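PDB 1UT1: Dr hemagglutinin structural subunit from Escherichia coli, which mediates adherence of uropathogenic Escherichia coli to the upper urinary tract as a fimbrial adhesin, binding the Dr blood group antigen and agglutinating human erythrocytes. Local coordinates for residues Ile123-Asp126 against Gly127-Asn131; Leu58-Ala62 against Arg63-Leu67; Ile94-Thr97 against Asp98-Trp102. The protein carries 3 engineered substitutions. One frame throughout, in Å; residues are numbered along the deposited sequence.

Contact 1. Residues Ile123-Asp126 against Gly127-Asn131; sequences IYVD and GQQTN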
loop_
_atom_site.group_PDB
_atom_site.type_symbol
_atom_site.label_atom_id
_atom_site.label_comp_id
_atom_site.label_asym_id
_atom_site.label_seq_id
_atom_site.Cartn_x
_atom_site.Cartn_y
_atom_site.Cartn_z
ATOM N N ILE A 123 0.883 -19.663 9.887
ATOM C CA ILE A 123 1.244 -18.791 11.008
ATOM C C ILE A 123 0.098 -18.983 12.028
ATOM O O ILE A 123 -1.082 -18.803 11.665
ATOM C CB ILE A 123 1.226 -17.322 10.574
ATOM C CG1 ILE A 123 2.162 -17.079 9.366
ATOM C CG2 ILE A 123 1.619 -16.416 11.765
ATOM C CD1 ILE A 123 3.625 -17.523 9.594
ATOM N N TYR A 124 0.433 -19.348 13.277
ATOM C CA TYR A 124 -0.601 -19.651 14.283
ATOM C C TYR A 124 -0.314 -18.928 15.574
ATOM O O TYR A 124 0.839 -18.775 15.974
ATOM C CB TYR A 124 -0.591 -21.170 14.587
ATOM C CG TYR A 124 -0.698 -22.034 13.355
ATOM C CD1 TYR A 124 -1.954 -22.385 12.838
ATOM C CD2 TYR A 124 0.437 -22.367 12.622
ATOM C CE1 TYR A 124 -2.057 -23.179 11.693
ATOM C CE2 TYR A 124 0.347 -23.174 11.458
ATOM C CZ TYR A 124 -0.918 -23.564 11.009
ATOM O OH TYR A 124 -1.028 -24.295 9.827
ATOM N N VAL A 125 -1.367 -18.601 16.303
ATOM C CA VAL A 125 -1.187 -17.977 17.623
ATOM C C VAL A 125 -0.450 -18.970 18.542
ATOM O O VAL A 125 -0.799 -20.138 18.610
ATOM C CB VAL A 125 -2.572 -17.585 18.221
ATOM C CG1 VAL A 125 -2.434 -17.125 19.684
ATOM C CG2 VAL A 125 -3.214 -16.470 17.364
ATOM N N ASP A 126 0.603 -18.512 19.208
ATOM C CA ASP A 126 1.372 -19.390 20.112
ATOM C C ASP A 126 1.002 -19.068 21.576
ATOM O O ASP A 126 1.517 -18.114 22.140
ATOM C CB ASP A 126 2.884 -19.168 19.920
ATOM C CG ASP A 126 3.733 -20.089 20.820
ATOM O OD1 ASP A 126 3.185 -21.071 21.398
ATOM O OD2 ASP A 126 4.909 -19.758 21.046
ATOM N N GLY A 127 0.117 -19.868 22.157
ATOM C CA GLY A 127 -0.365 -19.642 23.529
ATOM C C GLY A 127 -1.565 -18.698 23.434
ATOM O O GLY A 127 -1.557 -17.769 22.614
ATOM N N GLN A 128 -2.624 -18.978 24.203
ATOM C CA GLN A 128 -3.825 -18.145 24.151
ATOM C C GLN A 128 -3.437 -16.710 24.462
ATOM O O GLN A 128 -2.667 -16.439 25.412
ATOM C CB GLN A 128 -4.946 -18.676 25.083
ATOM C CG GLN A 128 -4.737 -18.405 26.554
ATOM C CD GLN A 128 -5.210 -17.000 26.953
ATOM O OE1 GLN A 128 -5.827 -16.299 26.155
ATOM N NE2 GLN A 128 -4.907 -16.584 28.199
ATOM N N GLN A 129 -3.873 -15.790 23.600
ATOM C CA GLN A 129 -3.541 -14.370 23.784
ATOM C C GLN A 129 -4.794 -13.513 23.664
ATOM O O GLN A 129 -4.844 -12.525 22.915
ATOM C CB GLN A 129 -2.421 -13.943 22.816
ATOM C CG GLN A 129 -1.057 -14.509 23.222
ATOM C CD GLN A 129 -0.013 -14.408 22.113
ATOM O OE1 GLN A 129 0.602 -13.369 21.929
ATOM N NE2 GLN A 129 0.201 -15.502 21.385
ATOM N N THR A 130 -5.829 -13.938 24.398
ATOM C CA THR A 130 -7.135 -13.303 24.349
ATOM C C THR A 130 -7.226 -11.905 24.984
ATOM O O THR A 130 -8.289 -11.284 24.957
ATOM C CB THR A 130 -8.243 -14.217 24.930
ATOM O OG1 THR A 130 -7.947 -14.520 26.288
ATOM C CG2 THR A 130 -8.375 -15.506 24.131
ATOM N N ASN A 131 -6.125 -11.413 25.538
ATOM C CA ASN A 131 -6.065 -10.030 26.077
ATOM C C ASN A 131 -5.262 -9.087 25.178
ATOM O O ASN A 131 -4.901 -7.979 25.588
ATOM C CB ASN A 131 -5.448 -10.007 27.482
ATOM C CG ASN A 131 -6.386 -10.596 28.536
ATOM O OD1 ASN A 131 -7.604 -10.422 28.464
ATOM N ND2 ASN A 131 -5.825 -11.345 29.478
#
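Val125, the last residue of strand 118-125, meets the loop that follows through one methyl. With CG1 anti to the backbone N (chi1 172°), that branch lies beside its own carbonyl carbon, on the side the loop takes: Val125 CG1 sits 3.1 Å from Gly127 O and 3.5 Å from Gln129 NE2. The side chains of Val125 and Gln129 run past each other in opposite directions. A branched apolar residue fits this buried place because Leu44, Ala48 and Ile50 give it apolar surroundings, while CG1 meets the polar loop atoms in plain van der Waals contact. The strand belongs to the immunoglobulin-like beta-sandwich expected of a Dr-family adhesin, and the loop begins the connection to the long strand 135-147. The side chain of Asp126 sets off away from the loop, and it is the backbone O that faces Gln129. Asp126 O lies 3.0 Å from Gln129 NE2, but the angle is too poor for a hydrogen bond. Gln129 NE2 donates instead to Gly127 O, at 3.1 Å and an N-H...O angle of 160°, with the acceptor in the plane of the amide. Gly127 takes a positive phi of 88°, which glycine adopts readily, and its N binds Asp46 OD2. Glutamine is long enough to use both ends of its amide, since OE1 accepts from the backbone N of Tyr91.

Contact 2. Residues Leu58-Ala62 against Arg63-Leu67; sequences LGCDA and RQVAL. With EDO (1,2-ethanediol), chain K.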
loop_
_atom_site.group_PDB
_atom_site.type_symbol
_atom_site.label_atom_id
_atom_site.label_comp_id
_atom_site.label_asym_id
_atom_site.label_seq_id
_atom_site.Cartn_x
_atom_site.Cartn_y
_atom_site.Cartn_z
ATOM N N LEU A 58 12.960 -21.293 -6.487
ATOM C CA LEU A 58 13.452 -21.767 -7.787
ATOM C C LEU A 58 14.950 -21.491 -7.823
ATOM O O LEU A 58 15.382 -20.442 -7.370
ATOM C CB LEU A 58 12.768 -21.008 -8.941
ATOM C CG LEU A 58 11.226 -21.087 -9.005
ATOM C CD1 LEU A 58 10.567 -19.746 -8.547
ATOM C CD2 LEU A 58 10.744 -21.479 -10.406
ATOM N N GLY A 59 15.731 -22.402 -8.419
ATOM C CA GLY A 59 17.185 -22.201 -8.539
ATOM C C GLY A 59 17.972 -22.428 -7.242
ATOM O O GLY A 59 19.128 -21.995 -7.119
ATOM N N CYS A 60 17.359 -23.134 -6.288
ATOM C CA CYS A 60 17.958 -23.326 -4.979
ATOM C C CYS A 60 18.285 -24.776 -4.745
ATOM O O CYS A 60 18.282 -25.240 -3.595
ATOM C CB CYS A 60 16.990 -22.857 -3.878
ATOM S SG CYS A 60 16.451 -21.127 -4.061
ATOM N N ASP A 61 18.606 -25.494 -5.812
ATOM C CA ASP A 61 18.895 -26.923 -5.650
ATOM C C ASP A 61 20.040 -27.172 -4.669
ATOM O O ASP A 61 20.041 -28.166 -3.951
ATOM C CB ASP A 61 19.114 -27.623 -7.002
ATOM C CG ASP A 61 17.797 -27.868 -7.756
ATOM O OD1 ASP A 61 17.841 -28.233 -8.951
ATOM O OD2 ASP A 61 16.711 -27.703 -7.153
ATOM N N ALA A 62 20.936 -26.203 -4.549
ATOM C CA ALA A 62 22.102 -26.324 -3.671
ATOM C C ALA A 62 22.119 -25.359 -2.482
ATOM O O ALA A 62 23.176 -25.110 -1.890
ATOM C CB ALA A 62 23.395 -26.148 -4.500
ATOM N N ARG A 63 20.987 -24.720 -2.196
ATOM C CA ARG A 63 20.939 -23.767 -1.088
ATOM C C ARG A 63 19.823 -24.180 -0.141
ATOM O O ARG A 63 18.869 -24.843 -0.559
ATOM C CB ARG A 63 20.614 -22.343 -1.585
ATOM C CG ARG A 63 21.481 -21.865 -2.724
ATOM C CD ARG A 63 22.830 -21.396 -2.236
ATOM N NE ARG A 63 23.612 -20.841 -3.340
ATOM C CZ ARG A 63 24.791 -20.253 -3.201
ATOM N NH1 ARG A 63 25.431 -19.787 -4.265
ATOM N NH2 ARG A 63 25.331 -20.131 -1.999
ATOM N N GLN A 64 19.883 -23.657 1.077
ATOM C CA GLN A 64 18.818 -23.880 2.079
ATOM C C GLN A 64 17.836 -22.707 2.055
ATOM O O GLN A 64 18.184 -21.584 2.413
ATOM C CB GLN A 64 19.421 -24.003 3.469
ATOM C CG GLN A 64 20.144 -25.313 3.655
ATOM C CD GLN A 64 20.885 -25.389 4.970
ATOM O OE1 GLN A 64 20.275 -25.575 6.039
ATOM N NE2 GLN A 64 22.184 -25.142 4.924
ATOM N N VAL A 65 16.621 -22.974 1.613
ATOM C CA VAL A 65 15.582 -21.955 1.520
ATOM C C VAL A 65 15.336 -21.374 2.902
ATOM O O VAL A 65 15.321 -22.113 3.905
ATOM C CB VAL A 65 14.295 -22.577 0.949
ATOM C CG1 VAL A 65 13.114 -21.607 1.062
ATOM C CG2 VAL A 65 14.537 -22.990 -0.522
ATOM N N ALA A 66 15.032 -20.077 2.943
ATOM C CA ALA A 66 14.878 -19.373 4.209
ATOM C C ALA A 66 13.933 -18.181 4.137
ATOM O O ALA A 66 13.792 -17.533 3.097
ATOM C CB ALA A 66 16.221 -18.938 4.710
ATOM N N LEU A 67 13.295 -17.886 5.264
ATOM C CA LEU A 67 12.444 -16.720 5.370
ATOM C C LEU A 67 12.987 -15.890 6.522
ATOM O O LEU A 67 13.229 -16.419 7.623
ATOM C CB LEU A 67 11.012 -17.155 5.716
ATOM C CG LEU A 67 10.428 -18.217 4.797
ATOM C CD1 LEU A 67 9.065 -18.686 5.398
ATOM C CD2 LEU A 67 10.221 -17.617 3.408
HETATM C C1 EDO K . 16.121 -25.963 -9.710
HETATM O O1 EDO K . 16.966 -26.338 -10.798
HETATM C C2 EDO K . 15.511 -24.597 -10.036
HETATM O O2 EDO K . 14.098 -24.630 -9.784
#
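Cys60 and Arg63 close a type I beta turn, with Asp61 and Ala62 at its two central positions. Arg63 N donates to Cys60 O at 3.1 Å, and the N-H points almost straight at the oxygen (171°), although the donor stands above the carbonyl plane, well away from the direction of a lone pair. The packed side of the contact begins at Cys60, whose CB rests 4.2 Å from Val65 CG2. Val65 turns CG1 anti to its backbone N (chi1 170°), which leaves CG2 as the branch that meets the cysteine. Both residues are buried, and a compact, beta-branched apolar side chain fills this position next to Ala57. The inner side is completed by a second subunit: Cys60 SG forms a disulfide with Cys28 of that chain, and Val65 packs on its Val30. Ser116 OG ties the turn to its own chain by bonding both Cys60 N and Asp61 OD2. The outer side is looser. Arg63, bent about its CB-CG bond, lays CB, CG and CD along the Ala62 peptide, with Arg63 CD 3.7 Å from Ala62 O; the residue is exposed, though it also packs on Tyr145 and on Cys28 of the second subunit. Asp61 OD1 accepts a weak hydrogen bond of 2.8 Å from O1 of a 1,2-ethanediol, probably a crystallisation additive. Leading from strand 49-58 into strand 64-69, partly within a region predicted to bind receptor, this is a type I beta turn linking two strands at a subunit interface, where the antiparallel sheet continues through Leu58 into the second subunit.

Contact 3. Residues Ile94-Thr97 against Asp98-Trp102; sequences IRPT and DNSAW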
loop_
_atom_site.group_PDB
_atom_site.type_symbol
_atom_site.label_atom_id
_atom_site.label_comp_id
_atom_site.label_asym_id
_atom_site.label_seq_id
_atom_site.Cartn_x
_atom_site.Cartn_y
_atom_site.Cartn_z
ATOM N N ILE A 94 5.400 -20.691 13.489
ATOM C CA ILE A 94 5.489 -20.734 12.029
ATOM C C ILE A 94 5.804 -22.169 11.682
ATOM O O ILE A 94 6.756 -22.746 12.217
ATOM C CB ILE A 94 6.663 -19.839 11.555
ATOM C CG1 ILE A 94 6.390 -18.375 11.985
ATOM C CG2 ILE A 94 6.871 -19.956 10.064
ATOM C CD1 ILE A 94 7.551 -17.392 11.635
ATOM N N ARG A 95 4.962 -22.786 10.852
ATOM C CA ARG A 95 5.068 -24.224 10.610
ATOM C C ARG A 95 4.692 -24.584 9.160
ATOM O O ARG A 95 3.590 -24.305 8.734
ATOM C CB ARG A 95 4.124 -24.968 11.578
ATOM C CG ARG A 95 4.204 -26.490 11.468
ATOM C CD ARG A 95 3.467 -27.155 12.602
ATOM N NE ARG A 95 2.025 -27.204 12.352
ATOM C CZ ARG A 95 1.112 -26.463 12.985
ATOM N NH1 ARG A 95 1.478 -25.577 13.912
ATOM N NH2 ARG A 95 -0.172 -26.590 12.677
ATOM N N PRO A 96 5.578 -25.266 8.442
ATOM C CA PRO A 96 5.242 -25.740 7.075
ATOM C C PRO A 96 4.159 -26.770 7.196
ATOM O O PRO A 96 4.065 -27.446 8.223
ATOM C CB PRO A 96 6.530 -26.433 6.604
ATOM C CG PRO A 96 7.187 -26.906 7.878
ATOM C CD PRO A 96 6.878 -25.797 8.909
ATOM N N THR A 97 3.344 -26.922 6.154
ATOM C CA THR A 97 2.223 -27.861 6.236
ATOM C C THR A 97 2.620 -29.286 5.835
ATOM O O THR A 97 1.814 -30.206 5.940
ATOM C CB THR A 97 1.032 -27.416 5.357
ATOM O OG1 THR A 97 1.387 -27.510 3.977
ATOM C CG2 THR A 97 0.570 -26.001 5.692
ATOM N N ASP A 98 3.833 -29.467 5.328
ATOM C CA ASP A 98 4.277 -30.816 4.976
ATOM C C ASP A 98 5.132 -31.332 6.145
ATOM O O ASP A 98 5.129 -30.751 7.232
ATOM C CB ASP A 98 5.044 -30.820 3.636
ATOM C CG ASP A 98 6.313 -29.946 3.670
ATOM O OD1 ASP A 98 7.026 -29.889 2.637
ATOM O OD2 ASP A 98 6.647 -29.398 4.746
ATOM N N ASN A 99 5.884 -32.385 5.923
ATOM C CA ASN A 99 6.682 -32.982 7.010
ATOM C C ASN A 99 8.056 -32.364 7.197
ATOM O O ASN A 99 8.907 -32.973 7.844
ATOM C CB ASN A 99 6.947 -34.461 6.698
ATOM C CG ASN A 99 5.905 -35.369 7.243
ATOM O OD1 ASN A 99 6.117 -35.991 8.277
ATOM N ND2 ASN A 99 4.908 -35.665 6.422
ATOM N N SER A 100 8.331 -31.257 6.519
ATOM C CA SER A 100 9.692 -30.778 6.441
ATOM C C SER A 100 10.228 -30.132 7.699
ATOM O O SER A 100 9.477 -29.584 8.496
ATOM C CB SER A 100 9.916 -29.920 5.203
ATOM O OG SER A 100 9.138 -28.745 5.269
ATOM N N ALA A 101 11.536 -30.277 7.910
ATOM C CA ALA A 101 12.182 -29.765 9.120
ATOM C C ALA A 101 12.893 -28.445 8.844
ATOM O O ALA A 101 13.664 -28.328 7.892
ATOM C CB ALA A 101 13.169 -30.782 9.647
ATOM N N TRP A 102 12.670 -27.492 9.739
ATOM C CA TRP A 102 13.230 -26.151 9.646
ATOM C C TRP A 102 13.817 -25.758 10.996
ATOM O O TRP A 102 13.464 -26.337 12.053
ATOM C CB TRP A 102 12.128 -25.127 9.279
ATOM C CG TRP A 102 11.488 -25.356 7.945
ATOM C CD1 TRP A 102 10.826 -26.457 7.537
ATOM C CD2 TRP A 102 11.495 -24.438 6.834
ATOM N NE1 TRP A 102 10.426 -26.313 6.218
ATOM C CE2 TRP A 102 10.830 -25.080 5.764
ATOM C CE3 TRP A 102 12.058 -23.169 6.628
ATOM C CZ2 TRP A 102 10.614 -24.456 4.525
ATOM C CZ3 TRP A 102 11.872 -22.547 5.394
ATOM C CH2 TRP A 102 11.150 -23.201 4.347
#
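A chi1 of -62° sets CG of Trp102 anti to its carbonyl carbon and swings the indole back over the loop to Pro96, while a chi1 of 61° folds the Asp98 carboxylate between its own N and C, toward the same proline. Pro96 ends strand 89-96 and offers the hydrophobic surface that the loop wraps around. Pro96 CG lies 3.7 Å from Trp102 CD1, approaching the ring obliquely as the two side chains slide past each other. At CB, Pro96 is 3.5 Å from Asp98 OD2, and Ser100 OG lies close to both CB and CG of the proline. The closed pyrrolidine ring suits this place because it presents CB and CG at a fixed position to the indole and to Ser100.

The polar groups form a chain of hydrogen bonds beside it. Trp102 NE1 donates to Ser100 OG at 2.9 Å, with the oxygen almost in the indole plane, and Ser100 OG donates in turn to Asp98 OD2 at 2.6 Å, meeting that oxygen on its syn side. Ser100 N also reaches Asp98 OD2, at 3.1 Å and from above the carboxylate plane, which makes Asp98-Ser100 an Asx turn at the start of the loop from strand 89-96 to strand 102-105 of this Ig-like sandwich. Serine serves because one small hydroxyl can both accept and donate. Two donors thus grip OD2, while OD1 takes Trp117 NE1; so many N-H and O-H partners would probably favour a charged carboxylate. Ser100 O lies at the edge of the Trp102 ring, in its plane, and 3.6 Å from Pro96 CG. Beyond the loop, Trp102 lies nearly parallel to the ring of Phe109 and edge-to-face with Trp117.

All three are local contacts where a strand gives way to a loop or a loop to a strand; contact 2 holds a type I beta turn and contact 3 an Asx turn. Contacts 1 and 3 are surface contacts at the ends of neighbouring strands, 118-125 and 89-96, and touch where Arg95 lies against the Tyr124 ring and Ile94 against Ile123. Contact 2 is partly buried, across the chain's centre from contact 1; it meets contact 3 where Val65 O approaches Trp102. It alone touches another subunit. Their chemistry differs: amide-to-backbone bonding in contact 1, a backbone turn beside an intersubunit disulfide in contact 2, and side-chain hydrogen bonds beside a proline in contact 3.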